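Local coordinates for protein glutamate racemase (Francisella tularensis subsp. tularensis, PDB 3OUT) that belongs to the Asp/Glu/hydantoin racemase family, a two-lobed alpha/beta protein built on two parallel sheets, with D-glutamic acid held in a pocket, at residues K71-A76 with K93-I98; T79-A84 with I98-A103; V105-N110 with K203-S208. One frame throughout, in Å; residues are numbered along the deposited sequence.

Interaction 1. Residues K71-A76 with K93-I98; sequences KAIIIA and KAIPVI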
loop_
_atom_site.group_PDB
_atom_site.type_symbol
_atom_site.label_atom_id
_atom_site.label_comp_id
_atom_site.label_asym_id
_atom_site.label_seq_id
_atom_site.Cartn_x
_atom_site.Cartn_y
_atom_site.Cartn_z
ATOM N N LYS B 71 -23.024 10.173 3.886
ATOM C CA LYS B 71 -23.569 11.330 4.661
ATOM C C LYS B 71 -23.029 11.446 6.087
ATOM O O LYS B 71 -23.157 12.495 6.729
ATOM C CB LYS B 71 -25.101 11.321 4.726
ATOM C CG LYS B 71 -25.689 10.108 5.367
ATOM C CD LYS B 71 -27.237 10.154 5.249
ATOM C CE LYS B 71 -27.848 8.930 5.779
ATOM N NZ LYS B 71 -29.390 9.027 5.610
ATOM N N ALA B 72 -22.416 10.364 6.565
ATOM C CA ALA B 72 -21.863 10.283 7.911
ATOM C C ALA B 72 -20.898 9.098 7.944
ATOM O O ALA B 72 -21.049 8.143 7.195
ATOM C CB ALA B 72 -22.969 10.074 8.993
ATOM N N ILE B 73 -19.933 9.195 8.825
ATOM C CA ILE B 73 -18.968 8.129 9.092
ATOM C C ILE B 73 -19.058 7.720 10.547
ATOM O O ILE B 73 -19.098 8.560 11.399
ATOM C CB ILE B 73 -17.557 8.592 8.749
ATOM C CG1 ILE B 73 -17.419 8.728 7.233
ATOM C CG2 ILE B 73 -16.481 7.582 9.277
ATOM C CD1 ILE B 73 -16.218 9.530 6.776
ATOM N N ILE B 74 -19.052 6.412 10.808
ATOM C CA ILE B 74 -18.793 5.905 12.126
ATOM C C ILE B 74 -17.493 5.112 12.096
ATOM O O ILE B 74 -17.356 4.157 11.312
ATOM C CB ILE B 74 -19.972 5.061 12.666
ATOM C CG1 ILE B 74 -19.622 4.330 13.973
ATOM C CG2 ILE B 74 -20.480 4.068 11.635
ATOM C CD1 ILE B 74 -20.942 4.034 14.785
ATOM N N ILE B 75 -16.555 5.500 12.940
ATOM C CA ILE B 75 -15.291 4.720 13.088
ATOM C C ILE B 75 -15.546 3.608 14.098
ATOM O O ILE B 75 -15.715 3.847 15.303
ATOM C CB ILE B 75 -14.140 5.594 13.536
ATOM C CG1 ILE B 75 -13.995 6.816 12.613
ATOM C CG2 ILE B 75 -12.856 4.730 13.636
ATOM C CD1 ILE B 75 -12.784 7.742 12.990
ATOM N N ALA B 76 -15.664 2.400 13.574
ATOM C CA ALA B 76 -16.001 1.182 14.353
ATOM C C ALA B 76 -14.835 0.643 15.173
ATOM O O ALA B 76 -15.033 -0.082 16.193
ATOM C CB ALA B 76 -16.527 0.100 13.413
ATOM N N LYS B 93 -14.278 16.753 6.493
ATOM C CA LYS B 93 -14.707 18.162 6.455
ATOM C C LYS B 93 -16.090 18.251 7.066
ATOM O O LYS B 93 -16.228 17.959 8.237
ATOM C CB LYS B 93 -14.615 18.739 5.039
ATOM C CG LYS B 93 -13.164 18.950 4.577
ATOM C CD LYS B 93 -13.086 19.218 3.094
ATOM C CE LYS B 93 -11.660 19.556 2.672
ATOM N NZ LYS B 93 -10.693 18.529 3.182
ATOM N N ALA B 94 -17.114 18.604 6.285
ATOM C CA ALA B 94 -18.463 18.837 6.845
ATOM C C ALA B 94 -19.259 17.559 7.119
ATOM O O ALA B 94 -20.357 17.595 7.696
ATOM C CB ALA B 94 -19.286 19.787 5.936
ATOM N N ILE B 95 -18.712 16.411 6.729
ATOM C CA ILE B 95 -19.351 15.115 7.022
ATOM C C ILE B 95 -19.081 14.723 8.469
ATOM O O ILE B 95 -17.939 14.683 8.882
ATOM C CB ILE B 95 -18.817 14.019 6.041
ATOM C CG1 ILE B 95 -19.189 14.391 4.592
ATOM C CG2 ILE B 95 -19.345 12.591 6.431
ATOM C CD1 ILE B 95 -20.668 14.547 4.337
ATOM N N PRO B 96 -20.119 14.439 9.251
ATOM C CA PRO B 96 -19.883 14.115 10.641
ATOM C C PRO B 96 -19.259 12.742 10.840
ATOM O O PRO B 96 -19.589 11.811 10.121
ATOM C CB PRO B 96 -21.275 14.134 11.259
ATOM C CG PRO B 96 -22.197 13.873 10.182
ATOM C CD PRO B 96 -21.551 14.490 8.938
ATOM N N VAL B 97 -18.406 12.658 11.858
ATOM C CA VAL B 97 -17.709 11.443 12.235
ATOM C C VAL B 97 -18.020 11.121 13.687
ATOM O O VAL B 97 -17.750 11.941 14.596
ATOM C CB VAL B 97 -16.177 11.610 12.057
ATOM C CG1 VAL B 97 -15.454 10.352 12.481
ATOM C CG2 VAL B 97 -15.842 11.999 10.620
ATOM N N ILE B 98 -18.575 9.934 13.909
ATOM C CA ILE B 98 -18.853 9.394 15.221
ATOM C C ILE B 98 -17.791 8.333 15.468
ATOM O O ILE B 98 -17.412 7.639 14.542
ATOM C CB ILE B 98 -20.243 8.707 15.233
ATOM C CG1 ILE B 98 -21.401 9.698 14.974
ATOM C CG2 ILE B 98 -20.457 7.911 16.504
ATOM C CD1 ILE B 98 -21.505 10.752 15.994
#
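Ile73 pairs with Val97, and Ile74 with Ile98, in parallel register, the CA atoms of Ile73 and Val97 lying 4.7 Å apart and the two segments running 35° from each other end to end. Three backbone bonds fix this register. Ile73 N gives its hydrogen to Pro96 O at 2.9 Å and 172°; Ile98 N then donates to Ile73 O at 2.9 Å, and Ile75 N to Ile98 O at 2.8 Å. Ile98 therefore uses both its N and its O, reaching residues two apart on the partner strand, as expected of parallel pairing. The strands are the two ends of a beta-alpha-beta crossover through helix 78-92, and strand 97-99 is the outermost on its side of the chain's six-stranded parallel sheet. Beneath that helix, on the face with Ile73 and Val97, Val97 turns CG1 opposite its own N (chi1 179°) and onward along the sheet, where it meets Ile75 CD1 at 3.8 Å; the two side chains pass at a slant. On the face of Ile74 and Ile98, Ile74 CD1 approaches Ile98 CG2 more loosely, at 4.3 Å, and helix 208-221 packs there through Ala211 against Ile74. Before the strand begins, Ile95 lays CG2 against Ala72 CA at 3.7 Å, while the Pro96 ring brings its CD to 3.4 Å from Lys71 O.

Interaction 2. Residues T79-A84 with I98-A103; sequences TISAIA and IDVITA. With DGL (D-glutamic acid), chain E.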
loop_
_atom_site.group_PDB
_atom_site.type_symbol
_atom_site.label_atom_id
_atom_site.label_comp_id
_atom_site.label_asym_id
_atom_site.label_seq_id
_atom_site.Cartn_x
_atom_site.Cartn_y
_atom_site.Cartn_z
ATOM N N THR B 79 -8.827 1.279 17.558
ATOM C CA THR B 79 -7.426 1.586 17.262
ATOM C C THR B 79 -7.376 2.801 16.331
ATOM O O THR B 79 -6.662 3.753 16.603
ATOM C CB THR B 79 -6.663 0.352 16.646
ATOM O OG1 THR B 79 -6.748 -0.760 17.543
ATOM C CG2 THR B 79 -5.227 0.718 16.316
ATOM N N ILE B 80 -8.174 2.807 15.265
ATOM C CA ILE B 80 -8.278 4.003 14.399
ATOM C C ILE B 80 -8.837 5.199 15.181
ATOM O O ILE B 80 -8.315 6.306 15.077
ATOM C CB ILE B 80 -9.142 3.718 13.147
ATOM C CG1 ILE B 80 -8.494 2.616 12.301
ATOM C CG2 ILE B 80 -9.320 5.005 12.283
ATOM C CD1 ILE B 80 -9.389 2.091 11.127
ATOM N N SER B 81 -9.866 4.970 15.987
ATOM C CA SER B 81 -10.413 6.089 16.802
ATOM C C SER B 81 -9.384 6.710 17.744
ATOM O O SER B 81 -9.370 7.918 17.970
ATOM C CB SER B 81 -11.578 5.589 17.644
ATOM O OG SER B 81 -12.695 5.148 16.828
ATOM N N ALA B 82 -8.572 5.875 18.356
ATOM C CA ALA B 82 -7.561 6.313 19.295
ATOM C C ALA B 82 -6.481 7.200 18.674
ATOM O O ALA B 82 -5.950 8.139 19.302
ATOM C CB ALA B 82 -6.865 5.089 19.899
ATOM N N ILE B 83 -6.107 6.849 17.445
ATOM C CA ILE B 83 -4.882 7.355 16.831
ATOM C C ILE B 83 -5.102 8.274 15.647
ATOM O O ILE B 83 -4.270 9.160 15.422
ATOM C CB ILE B 83 -3.936 6.167 16.470
ATOM C CG1 ILE B 83 -3.392 5.579 17.774
ATOM C CG2 ILE B 83 -2.831 6.550 15.467
ATOM C CD1 ILE B 83 -2.910 4.106 17.692
ATOM N N ALA B 84 -6.210 8.091 14.920
ATOM C CA ALA B 84 -6.453 8.775 13.648
ATOM C C ALA B 84 -7.760 9.490 13.533
ATOM O O ALA B 84 -8.121 9.933 12.433
ATOM C CB ALA B 84 -6.281 7.756 12.454
ATOM N N ILE B 98 -18.575 9.934 13.909
ATOM C CA ILE B 98 -18.853 9.394 15.221
ATOM C C ILE B 98 -17.791 8.333 15.468
ATOM O O ILE B 98 -17.412 7.639 14.542
ATOM C CB ILE B 98 -20.243 8.707 15.233
ATOM C CG1 ILE B 98 -21.401 9.698 14.974
ATOM C CG2 ILE B 98 -20.457 7.911 16.504
ATOM C CD1 ILE B 98 -21.505 10.752 15.994
ATOM N N ASP B 99 -17.312 8.178 16.689
ATOM C CA ASP B 99 -16.249 7.162 16.967
ATOM C C ASP B 99 -16.554 6.361 18.218
ATOM O O ASP B 99 -17.226 6.845 19.136
ATOM C CB ASP B 99 -14.864 7.781 17.065
ATOM C CG ASP B 99 -14.665 8.547 18.323
ATOM O OD1 ASP B 99 -15.136 9.711 18.403
ATOM O OD2 ASP B 99 -14.102 7.967 19.266
ATOM N N VAL B 100 -16.066 5.126 18.259
ATOM C CA VAL B 100 -16.397 4.209 19.357
ATOM C C VAL B 100 -15.768 4.586 20.691
ATOM O O VAL B 100 -16.316 4.222 21.726
ATOM C CB VAL B 100 -16.053 2.729 19.051
ATOM C CG1 VAL B 100 -17.059 2.138 18.086
ATOM C CG2 VAL B 100 -14.562 2.518 18.496
ATOM N N ILE B 101 -14.642 5.308 20.715
ATOM C CA ILE B 101 -14.062 5.721 21.980
ATOM C C ILE B 101 -14.949 6.779 22.631
ATOM O O ILE B 101 -15.209 6.698 23.833
ATOM C CB ILE B 101 -12.599 6.173 21.840
ATOM C CG1 ILE B 101 -11.732 4.987 21.398
ATOM C CG2 ILE B 101 -12.068 6.782 23.148
ATOM C CD1 ILE B 101 -10.252 5.292 21.314
ATOM N N THR B 102 -15.431 7.740 21.841
ATOM C CA THR B 102 -16.424 8.711 22.380
ATOM C C THR B 102 -17.620 7.997 22.984
ATOM O O THR B 102 -18.108 8.379 24.061
ATOM C CB THR B 102 -16.855 9.716 21.274
ATOM O OG1 THR B 102 -15.689 10.417 20.813
ATOM C CG2 THR B 102 -17.901 10.702 21.781
ATOM N N ALA B 103 -18.098 6.974 22.316
ATOM C CA ALA B 103 -19.197 6.151 22.832
ATOM C C ALA B 103 -18.846 5.477 24.156
ATOM O O ALA B 103 -19.617 5.522 25.115
ATOM C CB ALA B 103 -19.612 5.101 21.787
HETATM N N DGL E . -9.346 -4.883 13.890
HETATM C CA DGL E . -8.393 -4.805 15.052
HETATM C C DGL E . -6.974 -4.724 14.566
HETATM O O DGL E . -6.758 -4.390 13.379
HETATM C CB DGL E . -8.610 -3.594 15.952
HETATM C CG DGL E . -10.045 -3.410 16.468
HETATM C CD DGL E . -10.198 -2.376 17.565
HETATM O OE1 DGL E . -9.184 -1.877 18.089
HETATM O OE2 DGL E . -11.375 -2.098 17.931
HETATM O OXT DGL E . -6.022 -4.916 15.362
#
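The carboxylate of Asp99 is a flat group with different neighbours on its two sides: Ser81 CB stands beside OD2 at 3.8 Å, displaced out of the carboxylate plane to one side, while Thr102 N lies on the opposite side. Thr102 N donates to OD2 at 2.9 Å from 44° out of that plane. At the edge, Thr102 OG1 donates to OD1 on its syn side at 2.6 Å, only 21° out of plane. This is an N-cap: Asp99 ends strand 97-99 and caps helix 100-106, directly after the beta-alpha-beta unit formed by strand 72-75, helix 78-92 and strand 97-99. Two bonds from one residue, one to each oxygen, should hold the carboxylate against rotation, and its position at a helix N-terminus would favour the negative charge.

Helix 78-92 meets this junction mainly through Ser81. With OG opposite the carbonyl carbon (chi1 -64°), the hydroxyl folds back along its own helix and hydrogen-bonds Cys77 O, so across the contact it makes van der Waals approaches: to Asp99 CB at 3.4 Å and to Val100 CG2 at 3.6 Å. Ser81 CB fits against the CG1 branch of Ile101; beyond CG1, Ile101 CD1 lies 3.5 Å from Ala82 N and 3.7 Å from Ala82 CB.

Two residues before Ser81, the same helix reaches the ligand pocket. Thr79 OG1, which also hydrogen-bonds the hydroxyls of Thr119 and Thr122, donates to OE1 of the bound D-glutamic acid at 2.7 Å, and Thr79 N adds a weak bond to that same oxygen.

Interaction 3. Residues V105-N110 with K203-S208; sequences VSLVDN and KLIDPS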
loop_
_atom_site.group_PDB
_atom_site.type_symbol
_atom_site.label_atom_id
_atom_site.label_comp_id
_atom_site.label_asym_id
_atom_site.label_seq_id
_atom_site.Cartn_x
_atom_site.Cartn_y
_atom_site.Cartn_z
ATOM N N VAL B 105 -16.561 6.327 26.362
ATOM C CA VAL B 105 -16.343 7.326 27.410
ATOM C C VAL B 105 -17.696 7.736 27.972
ATOM O O VAL B 105 -17.861 7.892 29.200
ATOM C CB VAL B 105 -15.577 8.532 26.859
ATOM C CG1 VAL B 105 -15.573 9.723 27.889
ATOM C CG2 VAL B 105 -14.158 8.083 26.510
ATOM N N SER B 106 -18.670 7.908 27.065
ATOM C CA SER B 106 -20.011 8.347 27.466
ATOM C C SER B 106 -20.684 7.348 28.443
ATOM O O SER B 106 -21.606 7.706 29.166
ATOM C CB SER B 106 -20.898 8.609 26.238
ATOM O OG SER B 106 -21.435 7.411 25.698
ATOM N N LEU B 107 -20.241 6.111 28.445
ATOM C CA LEU B 107 -20.816 5.086 29.311
ATOM C C LEU B 107 -20.161 4.917 30.667
ATOM O O LEU B 107 -20.682 4.145 31.481
ATOM C CB LEU B 107 -20.826 3.743 28.542
ATOM C CG LEU B 107 -21.710 3.704 27.279
ATOM C CD1 LEU B 107 -21.440 2.426 26.476
ATOM C CD2 LEU B 107 -23.184 3.734 27.614
ATOM N N VAL B 108 -19.079 5.638 30.965
ATOM C CA VAL B 108 -18.305 5.463 32.195
ATOM C C VAL B 108 -17.993 6.775 32.922
ATOM O O VAL B 108 -17.309 6.750 33.954
ATOM C CB VAL B 108 -16.982 4.710 31.954
ATOM C CG1 VAL B 108 -17.242 3.336 31.321
ATOM C CG2 VAL B 108 -15.997 5.526 31.082
ATOM N N ASP B 109 -18.422 7.911 32.366
ATOM C CA ASP B 109 -17.860 9.183 32.846
ATOM C C ASP B 109 -18.509 9.668 34.154
ATOM O O ASP B 109 -18.101 10.727 34.662
ATOM C CB ASP B 109 -17.817 10.262 31.751
ATOM C CG ASP B 109 -19.173 10.587 31.180
ATOM O OD1 ASP B 109 -20.214 10.109 31.706
ATOM O OD2 ASP B 109 -19.208 11.337 30.175
ATOM N N ASN B 110 -19.439 8.880 34.711
ATOM C CA ASN B 110 -19.893 9.073 36.101
ATOM C C ASN B 110 -19.340 8.089 37.134
ATOM O O ASN B 110 -19.735 8.131 38.300
ATOM C CB ASN B 110 -21.414 9.122 36.160
ATOM C CG ASN B 110 -21.971 10.359 35.446
ATOM O OD1 ASN B 110 -21.520 11.488 35.693
ATOM N ND2 ASN B 110 -22.920 10.144 34.531
ATOM N N LYS B 203 -18.898 -4.960 35.801
ATOM C CA LYS B 203 -19.709 -4.539 34.673
ATOM C C LYS B 203 -18.810 -4.407 33.432
ATOM O O LYS B 203 -17.810 -3.718 33.495
ATOM C CB LYS B 203 -20.391 -3.207 34.979
ATOM C CG LYS B 203 -21.209 -2.575 33.836
ATOM C CD LYS B 203 -22.124 -1.405 34.332
ATOM C CE LYS B 203 -21.489 0.038 34.236
ATOM N NZ LYS B 203 -22.125 1.142 35.111
ATOM N N LEU B 204 -19.172 -5.098 32.357
ATOM C CA LEU B 204 -18.414 -4.986 31.095
ATOM C C LEU B 204 -19.101 -4.014 30.143
ATOM O O LEU B 204 -20.300 -4.133 29.868
ATOM C CB LEU B 204 -18.228 -6.367 30.451
ATOM C CG LEU B 204 -17.669 -7.460 31.369
ATOM C CD1 LEU B 204 -17.558 -8.833 30.627
ATOM C CD2 LEU B 204 -16.341 -7.098 31.962
ATOM N N ILE B 205 -18.336 -3.059 29.603
ATOM C CA ILE B 205 -18.869 -2.022 28.759
ATOM C C ILE B 205 -18.491 -2.298 27.299
ATOM O O ILE B 205 -17.309 -2.338 26.950
ATOM C CB ILE B 205 -18.299 -0.636 29.147
ATOM C CG1 ILE B 205 -18.555 -0.295 30.615
ATOM C CG2 ILE B 205 -18.783 0.492 28.182
ATOM C CD1 ILE B 205 -19.973 -0.214 30.972
ATOM N N ASP B 206 -19.510 -2.457 26.454
ATOM C CA ASP B 206 -19.295 -2.678 25.023
ATOM C C ASP B 206 -19.869 -1.463 24.326
ATOM O O ASP B 206 -21.086 -1.327 24.278
ATOM C CB ASP B 206 -20.029 -3.945 24.575
ATOM C CG ASP B 206 -20.019 -4.142 23.066
ATOM O OD1 ASP B 206 -19.453 -3.281 22.347
ATOM O OD2 ASP B 206 -20.506 -5.229 22.609
ATOM N N PRO B 207 -19.015 -0.613 23.756
ATOM C CA PRO B 207 -19.492 0.665 23.241
ATOM C C PRO B 207 -20.098 0.635 21.840
ATOM O O PRO B 207 -20.523 1.672 21.360
ATOM C CB PRO B 207 -18.230 1.494 23.231
ATOM C CG PRO B 207 -17.181 0.551 22.909
ATOM C CD PRO B 207 -17.546 -0.689 23.701
ATOM N N SER B 208 -20.118 -0.506 21.149
ATOM C CA SER B 208 -20.623 -0.503 19.752
ATOM C C SER B 208 -22.034 -0.026 19.544
ATOM O O SER B 208 -22.294 0.751 18.625
ATOM C CB SER B 208 -20.455 -1.867 19.080
ATOM O OG SER B 208 -21.031 -2.882 19.850
#
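Leu107 touches Ile205 with its CB and its CD1. The CB lies 3.9 Å from Ile205 CG2; CG follows opposite the carbonyl carbon (chi1 -64°), and CD1 continues the extended chain (chi2 170°) to lie 3.7 Å from the same methyl, Ile205 CG2. That CD1 is also near the chain just after strand 203-205, 4.2 Å from Pro207 CA and 4.4 Å from Asp206 O. The aliphatic chains of Leu107 and Ile205 are set at a slant, so that one methyl of Ile205 is touched by both the root and the tip of the leucine. The other branch of Ile205 serves Val108: its CG1 meets Val108 CG1 at 3.9 Å, and Val108 in turn packs on Ile183 of strand 181-184. Contact across the segments is thus apolar.

Asp206 OD1 accepts from Ser208 N at 3.1 Å and from Ser208 OG at 3.0 Å, both donors on one face of the carboxylate, about 40° out of its plane. The bond from Ser208 N is a capping bond, made across the turn that leads into helix 208-221. Segment 105-110 holds the end of helix 100-106, which follows edge strand 97-99 of the six-stranded sheet, and the start of the loop to inner strand 113-118 of the four-stranded sheet; on the way it packs against that sheet's edge strand, 203-205, a crossing between the two parallel alpha/beta lobes.

Interactions 1 and 2 share Ile98 and touch directly: Ile75 CG2 packs 3.2 Å from Ser81 OG, and Ile75 O lies 3.2 Å from Val100 N, a probable hydrogen bond that would carry the pairing on to the start of helix 100-106. Their centres are 11 Å apart. That helix leads on to interaction 3, whose centre is about 13 Å from that of interaction 2; here Ala103 CB meets Pro207 O at 3.6 Å. Interactions 1 and 3 do not touch. Interaction 2 contacts the bound D-glutamic acid through Thr79, whereas the side chains of Ile75 in interaction 1 and Pro207 in interaction 3 each stay about 8 Å from it.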